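Local coordinates for protein alanine racemase (Actinobacillus succinogenes, PDB 3C3K) that is of unconfirmed function but has the two-lobed periplasmic-binding-protein-like fold and probably resembles transcriptional regulators of the LacI type, at residues 198-203 with 208-213; 170-175 with 203-208; 223-228 with 272-277. All coordinates share one frame; numbering follows the deposited sequence.

In the fold
From the N terminus, interaction 2 opens first, on helix 168-179, and closes on the end of helix 193-205, bringing together two neighbouring helices with strand 187-190 between them in sequence. Interaction 1 opens within that loop, at 198-203, and closes beyond it at 208-213, so the two cross; they share Leu-203 and Leu-208, and their centres lie about 7 Å apart. Interaction 3 follows in series, joining the loop 223-228 to the C-terminal stretch 272-277 across a longer loop that contains helix 239-254. Ile-210 and Pro-211 pack on Ser-276, linking interaction 1 to interaction 3. All three belong to the lobe containing the four-stranded sheet.

Interaction 1: 198-203 with 208-213; sequences GAIQAL and LSIPQD
Ile-210 sets its CG1 beside its own backbone N (chi1 -55°) and extends CD1 beyond it, which carries this methyl across to Ile-200 and Leu-203 of the helix. CD1 lies 3.7 Å from CB of Leu-203 and 4.0 Å from CG2 of Ile-200, and it meets both side chains at about a right angle. CD1 of Leu-203 also packs against CG1 and CD1 of Ile-210, so the isoleucine touches that leucine along two of its carbons. Long branched side chains suit these places, since their methyl ends can bridge the gap between the loop and the helix and fill it with apolar contacts.

The polar link is a single backbone bond, from Leu-208 N to Leu-203 O, 2.9 Å long and nearly straight at 166°. It is the 6→1 bond of a Schellman motif that ends the helix, with Gly-207 at the positive-phi position. The hydrophobic contact that often accompanies such a motif is present too: CD1 of Leu-208 touches CD2 of Leu-203 at 3.9 Å, the two leucines crossing roughly at right angles.

Beyond the helix end the loop is braced internally. Ser-209 N gives a hydrogen bond of 2.8 Å to OD2 of Asp-213, reaching its anti side, while the backbone N of Asp-213 bonds back to Ser-209 O. The cis peptide between Ile-210 and Pro-211 contributes to the bend here.

Leu-203 and Ile-200 both rest on Val-216 of strand 215-217, and Leu-203 also touches Val-214. Ile-210 packs on Pro-230, while on another side of helix 193-205 Ala-199 and Ala-202 lie against helix 168-179.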
ATOM      1  N   GLY B 198      11.917  -9.233  -0.337  1.00 16.65           N
ATOM      2  CA  GLY B 198      12.109 -10.294   0.668  1.00 14.65           C
ATOM      3  C   GLY B 198      13.146 -11.286   0.184  1.00 14.95           C
ATOM      4  O   GLY B 198      13.954 -11.821   0.965  1.00 12.86           O
ATOM      5  N   ALA B 199      13.168 -11.518  -1.126  1.00 13.92           N
ATOM      6  CA  ALA B 199      14.216 -12.387  -1.639  1.00 14.35           C
ATOM      7  C   ALA B 199      15.616 -11.779  -1.388  1.00 14.47           C
ATOM      8  O   ALA B 199      16.505 -12.466  -0.901  1.00 14.90           O
ATOM      9  CB  ALA B 199      13.962 -12.739  -3.085  1.00 12.56           C
ATOM     10  N   ILE B 200      15.782 -10.491  -1.673  1.00 15.47           N
ATOM     11  CA  ILE B 200      17.014  -9.755  -1.435  1.00 16.38           C
ATOM     12  C   ILE B 200      17.407  -9.817   0.057  1.00 16.94           C
ATOM     13  O   ILE B 200      18.558 -10.120   0.414  1.00 17.38           O
ATOM     14  CB  ILE B 200      16.848  -8.263  -1.866  1.00 17.39           C
ATOM     15  CG1 ILE B 200      16.731  -8.171  -3.395  1.00 15.82           C
ATOM     16  CG2 ILE B 200      18.003  -7.413  -1.299  1.00 18.07           C
ATOM     17  CD1 ILE B 200      16.748  -6.710  -4.029  1.00 18.76           C
ATOM     18  N   GLN B 201      16.446  -9.601   0.938  1.00 15.04           N
ATOM     19  CA  GLN B 201      16.718  -9.803   2.362  1.00 16.71           C
ATOM     20  C   GLN B 201      17.198 -11.208   2.755  1.00 16.03           C
ATOM     21  O   GLN B 201      18.191 -11.360   3.474  1.00 16.51           O
ATOM     22  CB  GLN B 201      15.510  -9.454   3.198  1.00 17.47           C
ATOM     23  CG  GLN B 201      15.913  -9.472   4.664  1.00 22.36           C
ATOM     24  CD  GLN B 201      14.962  -8.793   5.590  1.00 23.50           C
ATOM     25  OE1 GLN B 201      14.404  -9.426   6.495  1.00 21.88           O
ATOM     26  NE2 GLN B 201      14.847  -7.476   5.447  1.00 25.67           N
ATOM     27  N   ALA B 202      16.523 -12.260   2.315  1.00 16.19           N
ATOM     28  CA  ALA B 202      16.994 -13.627   2.649  1.00 15.61           C
ATOM     29  C   ALA B 202      18.356 -13.938   2.033  1.00 16.04           C
ATOM     30  O   ALA B 202      19.232 -14.610   2.628  1.00 17.45           O
ATOM     31  CB  ALA B 202      15.988 -14.643   2.127  1.00 16.53           C
ATOM     32  N   LEU B 203      18.555 -13.478   0.833  1.00 15.36           N
ATOM     33  CA  LEU B 203      19.813 -13.713   0.126  1.00 15.52           C
ATOM     34  C   LEU B 203      21.015 -13.094   0.907  1.00 16.18           C
ATOM     35  O   LEU B 203      22.052 -13.746   1.150  1.00 15.54           O
ATOM     36  CB  LEU B 203      19.710 -13.133  -1.287  1.00 14.40           C
ATOM     37  CG  LEU B 203      18.941 -14.030  -2.300  1.00 13.73           C
ATOM     38  CD1 LEU B 203      18.883 -13.327  -3.592  1.00 12.34           C
ATOM     39  CD2 LEU B 203      19.607 -15.413  -2.514  1.00 10.45           C
ATOM     40  N   LEU B 208      24.809 -14.402   0.447  1.00 21.39           N
ATOM     41  CA  LEU B 208      24.966 -14.538  -0.942  1.00 21.91           C
ATOM     42  C   LEU B 208      25.048 -13.136  -1.540  1.00 22.54           C
ATOM     43  O   LEU B 208      24.420 -12.206  -1.068  1.00 24.86           O
ATOM     44  CB  LEU B 208      23.844 -15.387  -1.478  1.00 21.65           C
ATOM     45  CG  LEU B 208      23.871 -16.841  -0.947  1.00 22.06           C
ATOM     46  CD1 LEU B 208      22.454 -17.515  -0.916  1.00 19.57           C
ATOM     47  CD2 LEU B 208      24.824 -17.639  -1.821  1.00 19.98           C
ATOM     48  N   SER B 209      25.895 -12.994  -2.536  1.00 22.31           N
ATOM     49  CA  SER B 209      26.152 -11.726  -3.177  1.00 22.12           C
ATOM     50  C   SER B 209      25.143 -11.570  -4.278  1.00 20.06           C
ATOM     51  O   SER B 209      24.848 -12.519  -4.976  1.00 20.53           O
ATOM     52  CB  SER B 209      27.542 -11.774  -3.811  1.00 20.95           C
ATOM     53  OG  SER B 209      28.464 -11.277  -2.881  1.00 27.68           O
ATOM     54  N   ILE B 210      24.672 -10.359  -4.479  1.00 19.81           N
ATOM     55  CA  ILE B 210      23.680 -10.085  -5.497  1.00 18.28           C
ATOM     56  C   ILE B 210      24.249  -8.989  -6.371  1.00 18.39           C
ATOM     57  O   ILE B 210      24.559  -7.915  -5.868  1.00 18.20           O
ATOM     58  CB  ILE B 210      22.372  -9.578  -4.848  1.00 17.82           C
ATOM     59  CG1 ILE B 210      21.835 -10.561  -3.768  1.00 17.34           C
ATOM     60  CG2 ILE B 210      21.280  -9.245  -5.937  1.00 17.32           C
ATOM     61  CD1 ILE B 210      20.769  -9.935  -2.831  1.00 17.52           C
ATOM     62  N   PRO B 211      24.345  -9.208  -7.693  1.00 19.16           N
ATOM     63  CA  PRO B 211      23.931 -10.387  -8.487  1.00 19.04           C
ATOM     64  C   PRO B 211      24.926 -11.500  -8.585  1.00 20.58           C
ATOM     65  O   PRO B 211      24.641 -12.513  -9.221  1.00 19.68           O
ATOM     66  CB  PRO B 211      23.746  -9.790  -9.887  1.00 20.00           C
ATOM     67  CG  PRO B 211      24.838  -8.698  -9.928  1.00 18.92           C
ATOM     68  CD  PRO B 211      24.883  -8.113  -8.552  1.00 17.56           C
ATOM     69  N   GLN B 212      26.129 -11.309  -8.043  1.00 21.55           N
ATOM     70  CA  GLN B 212      27.258 -12.194  -8.399  1.00 21.73           C
ATOM     71  C   GLN B 212      26.947 -13.655  -8.123  1.00 21.85           C
ATOM     72  O   GLN B 212      27.173 -14.497  -8.963  1.00 22.68           O
ATOM     73  CB  GLN B 212      28.545 -11.744  -7.678  1.00 22.68           C
ATOM     74  CG  GLN B 212      29.028 -10.350  -8.148  1.00 27.16           C
ATOM     75  CD  GLN B 212      28.265  -9.109  -7.560  1.00 32.30           C
ATOM     76  OE1 GLN B 212      27.507  -9.182  -6.583  1.00 29.95           O
ATOM     77  NE2 GLN B 212      28.525  -7.941  -8.171  1.00 38.88           N
ATOM     78  N   ASP B 213      26.412 -13.953  -6.944  1.00 21.78           N
ATOM     79  CA  ASP B 213      25.982 -15.316  -6.634  1.00 20.02           C
ATOM     80  C   ASP B 213      24.556 -15.603  -7.150  1.00 20.10           C
ATOM     81  O   ASP B 213      24.309 -16.673  -7.714  1.00 19.76           O
ATOM     82  CB  ASP B 213      26.003 -15.528  -5.138  1.00 18.67           C
ATOM     83  CG  ASP B 213      27.417 -15.526  -4.580  1.00 21.96           C
ATOM     84  OD1 ASP B 213      28.325 -16.065  -5.250  1.00 22.41           O
ATOM     85  OD2 ASP B 213      27.650 -14.916  -3.522  1.00 23.45           O
TER

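Interaction 2: 170-175 with 203-208; sequences AGKLAT and LTESGL
Thr-175 and Leu-203 mark the nearest approach of the two backbones, their CA atoms 7.4 Å apart, where helix 168-179 runs beside the last turns of helix 193-205. The apolar part of the contact is small: CG2 of Thr-175 meets CG of Leu-203 at 4.2 Å, the side chains crossing at about a right angle. The threonine can offer a methyl here because chi1 of -58° sets OG1 beside the backbone N, anti to the carbonyl carbon, and leaves CG2 anti to the N. The hydroxyl is thereby turned back along its own helix, where OG1 gives a hydrogen bond of 2.7 Å to Gly-171 O. The same oxygen accepts the helical bond from Thr-175 N, and the two donors reach it from opposite faces of the carbonyl plane. A threonine thus fits a buried helix surface: one branch packs across the gap while the other is satisfied locally.

One turn away, Lys-172 stretches fully extended toward Glu-205, whose CB points to the neighbouring helix. NZ lies 2.9 Å from OE1 and 2.9 Å from OE2 of Glu-205, a salt bridge shared between both carboxylate oxygens, though each hydrogen bond is weak. The stronger polar partner of NZ is OE1 of Gln-201, one turn before Glu-205 on helix 193-205. Past the glutamate, a weak bond from Gly-207 N to Thr-204 O is the other, 5→2, bond of that helix end.

Both helices belong to successive beta-alpha-beta units and pack on the same face of the four-stranded sheet. The ammonium group, placed between an amide oxygen and a carboxylate, would probably be stabilised in its charged form, while the exposure of Glu-205 means that water probably screens the attraction and keeps its contribution modest.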
ATOM      1  N   ALA B 170       6.846 -13.272   3.066  1.00 16.63           N
ATOM      2  CA  ALA B 170       6.533 -14.360   2.172  1.00 14.98           C
ATOM      3  C   ALA B 170       7.627 -14.541   1.146  1.00 13.76           C
ATOM      4  O   ALA B 170       7.948 -15.650   0.782  1.00 12.95           O
ATOM      5  CB  ALA B 170       5.242 -14.131   1.500  1.00 15.80           C
ATOM      6  N   GLY B 171       8.197 -13.445   0.664  1.00 13.22           N
ATOM      7  CA  GLY B 171       9.293 -13.512  -0.301  1.00 13.38           C
ATOM      8  C   GLY B 171      10.542 -14.208   0.279  1.00 13.55           C
ATOM      9  O   GLY B 171      11.276 -14.938  -0.406  1.00 13.56           O
ATOM     10  N   LYS B 172      10.795 -13.901   1.539  1.00 12.54           N
ATOM     11  CA  LYS B 172      11.966 -14.282   2.257  1.00 14.95           C
ATOM     12  C   LYS B 172      11.838 -15.791   2.496  1.00 14.24           C
ATOM     13  O   LYS B 172      12.779 -16.543   2.227  1.00 16.03           O
ATOM     14  CB  LYS B 172      11.955 -13.490   3.598  1.00 14.16           C
ATOM     15  CG  LYS B 172      13.209 -13.487   4.335  1.00 20.43           C
ATOM     16  CD  LYS B 172      13.266 -12.443   5.472  1.00 17.48           C
ATOM     17  CE  LYS B 172      14.500 -12.794   6.299  1.00 27.23           C
ATOM     18  NZ  LYS B 172      14.703 -11.781   7.346  1.00 23.34           N
ATOM     19  N   LEU B 173      10.660 -16.221   2.940  1.00 14.88           N
ATOM     20  CA  LEU B 173      10.341 -17.647   3.108  1.00 14.57           C
ATOM     21  C   LEU B 173      10.397 -18.501   1.798  1.00 16.87           C
ATOM     22  O   LEU B 173      10.980 -19.618   1.774  1.00 16.81           O
ATOM     23  CB  LEU B 173       8.959 -17.752   3.706  1.00 15.15           C
ATOM     24  CG  LEU B 173       8.865 -17.090   5.066  1.00 16.05           C
ATOM     25  CD1 LEU B 173       7.388 -17.109   5.578  1.00 18.75           C
ATOM     26  CD2 LEU B 173       9.759 -17.847   6.027  1.00 20.82           C
ATOM     27  N   ALA B 174       9.769 -18.009   0.729  1.00 15.33           N
ATOM     28  CA  ALA B 174       9.955 -18.567  -0.583  1.00 15.00           C
ATOM     29  C   ALA B 174      11.476 -18.724  -0.909  1.00 14.65           C
ATOM     30  O   ALA B 174      11.918 -19.736  -1.406  1.00 15.62           O
ATOM     31  CB  ALA B 174       9.274 -17.665  -1.648  1.00 13.98           C
ATOM     32  N   THR B 175      12.272 -17.709  -0.643  1.00 14.27           N
ATOM     33  CA  THR B 175      13.665 -17.771  -0.940  1.00 12.95           C
ATOM     34  C   THR B 175      14.412 -18.816  -0.106  1.00 13.50           C
ATOM     35  O   THR B 175      15.203 -19.574  -0.641  1.00 13.39           O
ATOM     36  CB  THR B 175      14.299 -16.380  -0.835  1.00 13.70           C
ATOM     37  OG1 THR B 175      13.599 -15.499  -1.745  1.00 14.11           O
ATOM     38  CG2 THR B 175      15.770 -16.452  -1.118  1.00 13.41           C
ATOM     39  N   LEU B 203      18.555 -13.478   0.833  1.00 15.36           N
ATOM     40  CA  LEU B 203      19.813 -13.713   0.126  1.00 15.52           C
ATOM     41  C   LEU B 203      21.015 -13.094   0.907  1.00 16.18           C
ATOM     42  O   LEU B 203      22.052 -13.746   1.150  1.00 15.54           O
ATOM     43  CB  LEU B 203      19.710 -13.133  -1.287  1.00 14.40           C
ATOM     44  CG  LEU B 203      18.941 -14.030  -2.300  1.00 13.73           C
ATOM     45  CD1 LEU B 203      18.883 -13.327  -3.592  1.00 12.34           C
ATOM     46  CD2 LEU B 203      19.607 -15.413  -2.514  1.00 10.45           C
ATOM     47  N   THR B 204      20.850 -11.828   1.291  1.00 18.27           N
ATOM     48  CA  THR B 204      21.810 -11.076   2.105  1.00 19.50           C
ATOM     49  C   THR B 204      22.076 -11.708   3.464  1.00 20.15           C
ATOM     50  O   THR B 204      23.239 -11.777   3.925  1.00 19.28           O
ATOM     51  CB  THR B 204      21.321  -9.654   2.319  1.00 20.09           C
ATOM     52  OG1 THR B 204      21.098  -9.069   1.035  1.00 21.54           O
ATOM     53  CG2 THR B 204      22.323  -8.852   3.082  1.00 21.63           C
ATOM     54  N   GLU B 205      21.022 -12.158   4.122  1.00 21.95           N
ATOM     55  CA  GLU B 205      21.188 -12.784   5.431  1.00 24.00           C
ATOM     56  C   GLU B 205      21.821 -14.156   5.285  1.00 24.41           C
ATOM     57  O   GLU B 205      22.339 -14.716   6.231  1.00 25.07           O
ATOM     58  CB  GLU B 205      19.852 -12.899   6.132  1.00 24.54           C
ATOM     59  CG  GLU B 205      19.315 -11.570   6.595  1.00 28.28           C
ATOM     60  CD  GLU B 205      17.921 -11.696   7.173  1.00 30.05           C
ATOM     61  OE1 GLU B 205      17.354 -12.808   7.132  1.00 34.07           O
ATOM     62  OE2 GLU B 205      17.401 -10.688   7.677  1.00 31.63           O
ATOM     63  N   SER B 206      21.773 -14.708   4.089  1.00 25.42           N
ATOM     64  CA  SER B 206      22.333 -16.025   3.835  1.00 25.35           C
ATOM     65  C   SER B 206      23.785 -15.846   3.369  1.00 25.83           C
ATOM     66  O   SER B 206      24.480 -16.809   3.152  1.00 26.67           O
ATOM     67  CB  SER B 206      21.504 -16.755   2.775  1.00 25.27           C
ATOM     68  OG  SER B 206      20.287 -17.289   3.312  1.00 25.94           O
ATOM     69  N   GLY B 207      24.217 -14.592   3.160  1.00 25.73           N
ATOM     70  CA  GLY B 207      25.598 -14.291   2.726  1.00 23.42           C
ATOM     71  C   GLY B 207      25.852 -14.517   1.239  1.00 22.95           C
ATOM     72  O   GLY B 207      26.977 -14.786   0.798  1.00 22.47           O
ATOM     73  N   LEU B 208      24.809 -14.402   0.447  1.00 21.39           N
ATOM     74  CA  LEU B 208      24.966 -14.538  -0.942  1.00 21.91           C
ATOM     75  C   LEU B 208      25.048 -13.136  -1.540  1.00 22.54           C
ATOM     76  O   LEU B 208      24.420 -12.206  -1.068  1.00 24.86           O
ATOM     77  CB  LEU B 208      23.844 -15.387  -1.478  1.00 21.65           C
ATOM     78  CG  LEU B 208      23.871 -16.841  -0.947  1.00 22.06           C
ATOM     79  CD1 LEU B 208      22.454 -17.515  -0.916  1.00 19.57           C
ATOM     80  CD2 LEU B 208      24.824 -17.639  -1.821  1.00 19.98           C
TER

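Interaction 3: 223-228 with 272-277; sequences DISQIT and VRRQSS
Arg-274 and Ser-225 make the polar contact: NH1 lies 3.0 Å from OG of Ser-225, a weak hydrogen bond bent to 125°, with the hydroxyl approaching the guanidinium obliquely. Gln-226 adds cover rather than a bond. Its CG sits over one face of the guanidinium, displaced toward the rim and 3.8 Å from NH2, and the amide plane is turned 52° from the guanidinium plane. NE2 of Gln-226 comes within 3.7 Å of NH2, a contact between two donors. On the opposite face CG1 of Val-272 takes a similar rim position, so the flat group lies between two aliphatic carbons. An arginine chain extended from CG to NE has the length to span the 9.0 Å between the CA atoms of Gln-226 and Arg-274.

Arg-274 follows strand 270-272, which pairs antiparallel with 234-236. Both strands lie where the chain passes between the two lobes, as is usual in periplasmic-binding-protein-like folds, so the arginine ties the end of the last crossing to the loop after strand 215-217.

Other bonds set the positions of these groups. NH1 has its stronger partner in Leu-232 O, and the backbone N of Arg-274 is held by OG1 of Thr-233. Ser-225 OG, with chi1 at 78°, turns back to Val-222 O, which suits a small hydroxyl in a tight turn. Further out, Gln-226 O accepts a hydrogen bond from NE2 of Gln-201 in the second subunit, and OE1 of Gln-226 is weakly bonded to OH of Tyr-168 of the same second subunit.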
ATOM      1  N   ASP B 223       7.500   1.628  -5.706  1.00 12.65           N
ATOM      2  CA  ASP B 223       8.599   2.325  -4.986  1.00 14.50           C
ATOM      3  C   ASP B 223       9.555   1.406  -4.225  1.00 14.14           C
ATOM      4  O   ASP B 223      10.745   1.697  -4.164  1.00 14.30           O
ATOM      5  CB  ASP B 223       8.088   3.334  -3.964  1.00 14.33           C
ATOM      6  CG  ASP B 223       7.531   4.557  -4.608  1.00 18.08           C
ATOM      7  OD1 ASP B 223       7.457   4.599  -5.867  1.00 18.26           O
ATOM      8  OD2 ASP B 223       7.134   5.456  -3.849  1.00 19.88           O
ATOM      9  N   ILE B 224       9.073   0.287  -3.688  1.00 13.97           N
ATOM     10  CA  ILE B 224       9.985  -0.603  -2.939  1.00 12.85           C
ATOM     11  C   ILE B 224      11.167  -1.012  -3.796  1.00 14.32           C
ATOM     12  O   ILE B 224      12.273  -1.221  -3.305  1.00 13.14           O
ATOM     13  CB  ILE B 224       9.288  -1.854  -2.271  1.00 12.71           C
ATOM     14  CG1 ILE B 224      10.169  -2.469  -1.159  1.00 13.84           C
ATOM     15  CG2 ILE B 224       9.019  -2.974  -3.275  1.00 10.34           C
ATOM     16  CD1 ILE B 224      10.486  -1.497  -0.002  1.00 16.52           C
ATOM     17  N   SER B 225      10.942  -1.110  -5.096  1.00 15.23           N
ATOM     18  CA  SER B 225      12.016  -1.517  -5.984  1.00 15.84           C
ATOM     19  C   SER B 225      13.143  -0.459  -6.048  1.00 17.52           C
ATOM     20  O   SER B 225      14.267  -0.759  -6.507  1.00 18.51           O
ATOM     21  CB  SER B 225      11.456  -1.852  -7.355  1.00 15.42           C
ATOM     22  OG  SER B 225      11.183  -0.675  -8.099  1.00 10.79           O
ATOM     23  N   GLN B 226      12.875   0.759  -5.576  1.00 17.84           N
ATOM     24  CA  GLN B 226      13.911   1.786  -5.540  1.00 20.02           C
ATOM     25  C   GLN B 226      14.509   2.018  -4.128  1.00 20.01           C
ATOM     26  O   GLN B 226      15.350   2.910  -3.915  1.00 19.10           O
ATOM     27  CB  GLN B 226      13.344   3.079  -6.057  1.00 21.85           C
ATOM     28  CG  GLN B 226      12.864   2.926  -7.483  1.00 24.92           C
ATOM     29  CD  GLN B 226      12.110   4.129  -7.900  1.00 30.43           C
ATOM     30  OE1 GLN B 226      11.261   4.641  -7.159  1.00 33.17           O
ATOM     31  NE2 GLN B 226      12.404   4.616  -9.075  1.00 30.02           N
ATOM     32  N   ILE B 227      14.050   1.197  -3.194  1.00 19.13           N
ATOM     33  CA  ILE B 227      14.440   1.281  -1.830  1.00 19.82           C
ATOM     34  C   ILE B 227      15.396   0.162  -1.399  1.00 20.18           C
ATOM     35  O   ILE B 227      16.128   0.316  -0.404  1.00 19.56           O
ATOM     36  CB  ILE B 227      13.210   1.339  -0.920  1.00 18.43           C
ATOM     37  CG1 ILE B 227      12.533   2.680  -1.091  1.00 18.28           C
ATOM     38  CG2 ILE B 227      13.649   1.360   0.539  1.00 22.03           C
ATOM     39  CD1 ILE B 227      11.069   2.674  -0.751  1.00 19.25           C
ATOM     40  N   THR B 228      15.370  -0.966  -2.121  1.00 20.38           N
ATOM     41  CA  THR B 228      16.097  -2.139  -1.666  1.00 18.97           C
ATOM     42  C   THR B 228      17.557  -1.905  -1.976  1.00 19.35           C
ATOM     43  O   THR B 228      17.912  -1.050  -2.836  1.00 17.33           O
ATOM     44  CB  THR B 228      15.597  -3.411  -2.374  1.00 19.86           C
ATOM     45  OG1 THR B 228      15.588  -3.192  -3.797  1.00 17.44           O
ATOM     46  CG2 THR B 228      14.212  -3.713  -1.913  1.00 16.49           C
ATOM     47  N   VAL B 272      13.373  -2.643 -16.585  1.00 18.20           N
ATOM     48  CA  VAL B 272      14.213  -1.583 -15.993  1.00 17.72           C
ATOM     49  C   VAL B 272      15.361  -2.247 -15.211  1.00 17.76           C
ATOM     50  O   VAL B 272      15.144  -2.922 -14.224  1.00 18.07           O
ATOM     51  CB  VAL B 272      13.369  -0.657 -15.094  1.00 17.51           C
ATOM     52  CG1 VAL B 272      14.237   0.202 -14.297  1.00 18.35           C
ATOM     53  CG2 VAL B 272      12.365   0.158 -15.954  1.00 12.60           C
ATOM     54  N   ARG B 273      16.574  -2.075 -15.722  1.00 18.80           N
ATOM     55  CA  ARG B 273      17.780  -2.725 -15.196  1.00 20.04           C
ATOM     56  C   ARG B 273      18.358  -1.981 -14.030  1.00 19.34           C
ATOM     57  O   ARG B 273      18.733  -0.796 -14.161  1.00 17.91           O
ATOM     58  CB  ARG B 273      18.862  -2.787 -16.250  1.00 20.89           C
ATOM     59  CG  ARG B 273      18.340  -3.217 -17.584  1.00 25.46           C
ATOM     60  CD  ARG B 273      19.231  -2.757 -18.765  1.00 34.74           C
ATOM     61  NE  ARG B 273      18.767  -3.435 -19.964  1.00 37.08           N
ATOM     62  CZ  ARG B 273      18.960  -4.733 -20.179  1.00 39.68           C
ATOM     63  NH1 ARG B 273      18.477  -5.291 -21.278  1.00 40.31           N
ATOM     64  NH2 ARG B 273      19.632  -5.472 -19.292  1.00 38.10           N
ATOM     65  N   ARG B 274      18.446  -2.673 -12.884  1.00 17.44           N
ATOM     66  CA  ARG B 274      19.156  -2.084 -11.778  1.00 18.72           C
ATOM     67  C   ARG B 274      20.313  -2.962 -11.300  1.00 19.16           C
ATOM     68  O   ARG B 274      20.715  -3.885 -12.000  1.00 20.12           O
ATOM     69  CB  ARG B 274      18.193  -1.722 -10.660  1.00 18.15           C
ATOM     70  CG  ARG B 274      17.046  -0.857 -11.202  1.00 17.90           C
ATOM     71  CD  ARG B 274      16.294  -0.163 -10.090  1.00 21.28           C
ATOM     72  NE  ARG B 274      15.333   0.808 -10.618  1.00 20.34           N
ATOM     73  CZ  ARG B 274      14.020   0.655 -10.579  1.00 23.12           C
ATOM     74  NH1 ARG B 274      13.472  -0.443 -10.035  1.00 15.86           N
ATOM     75  NH2 ARG B 274      13.244   1.627 -11.054  1.00 21.85           N
ATOM     76  N   GLN B 275      20.815  -2.699 -10.109  1.00 18.84           N
ATOM     77  CA  GLN B 275      21.991  -3.381  -9.606  1.00 21.61           C
ATOM     78  C   GLN B 275      21.725  -4.838  -9.222  1.00 19.71           C
ATOM     79  O   GLN B 275      22.635  -5.632  -9.211  1.00 19.00           O
ATOM     80  CB  GLN B 275      22.565  -2.584  -8.442  1.00 21.51           C
ATOM     81  CG  GLN B 275      23.784  -3.237  -7.734  1.00 27.11           C
ATOM     82  CD  GLN B 275      24.588  -2.215  -6.917  1.00 29.24           C
ATOM     83  OE1 GLN B 275      23.994  -1.420  -6.133  1.00 36.32           O
ATOM     84  NE2 GLN B 275      25.929  -2.173  -7.146  1.00 34.52           N
ATOM     85  N   SER B 276      20.476  -5.195  -9.002  1.00 19.39           N
ATOM     86  CA  SER B 276      20.128  -6.547  -8.508  1.00 19.59           C
ATOM     87  C   SER B 276      20.280  -7.618  -9.570  1.00 20.64           C
ATOM     88  O   SER B 276      20.258  -8.787  -9.262  1.00 19.03           O
ATOM     89  CB  SER B 276      18.699  -6.556  -7.978  1.00 19.33           C
ATOM     90  OG  SER B 276      17.804  -6.570  -9.067  1.00 14.41           O
ATOM     91  N   SER B 277      20.419  -7.206 -10.834  1.00 22.73           N
ATOM     92  CA  SER B 277      20.663  -8.159 -11.882  1.00 25.87           C
ATOM     93  C   SER B 277      21.894  -7.837 -12.727  1.00 28.74           C
ATOM     94  O   SER B 277      22.573  -8.756 -13.196  1.00 28.96           O
ATOM     95  CB  SER B 277      19.419  -8.300 -12.773  1.00 24.51           C
ATOM     96  OG  SER B 277      19.186  -7.130 -13.530  1.00 25.49           O
TER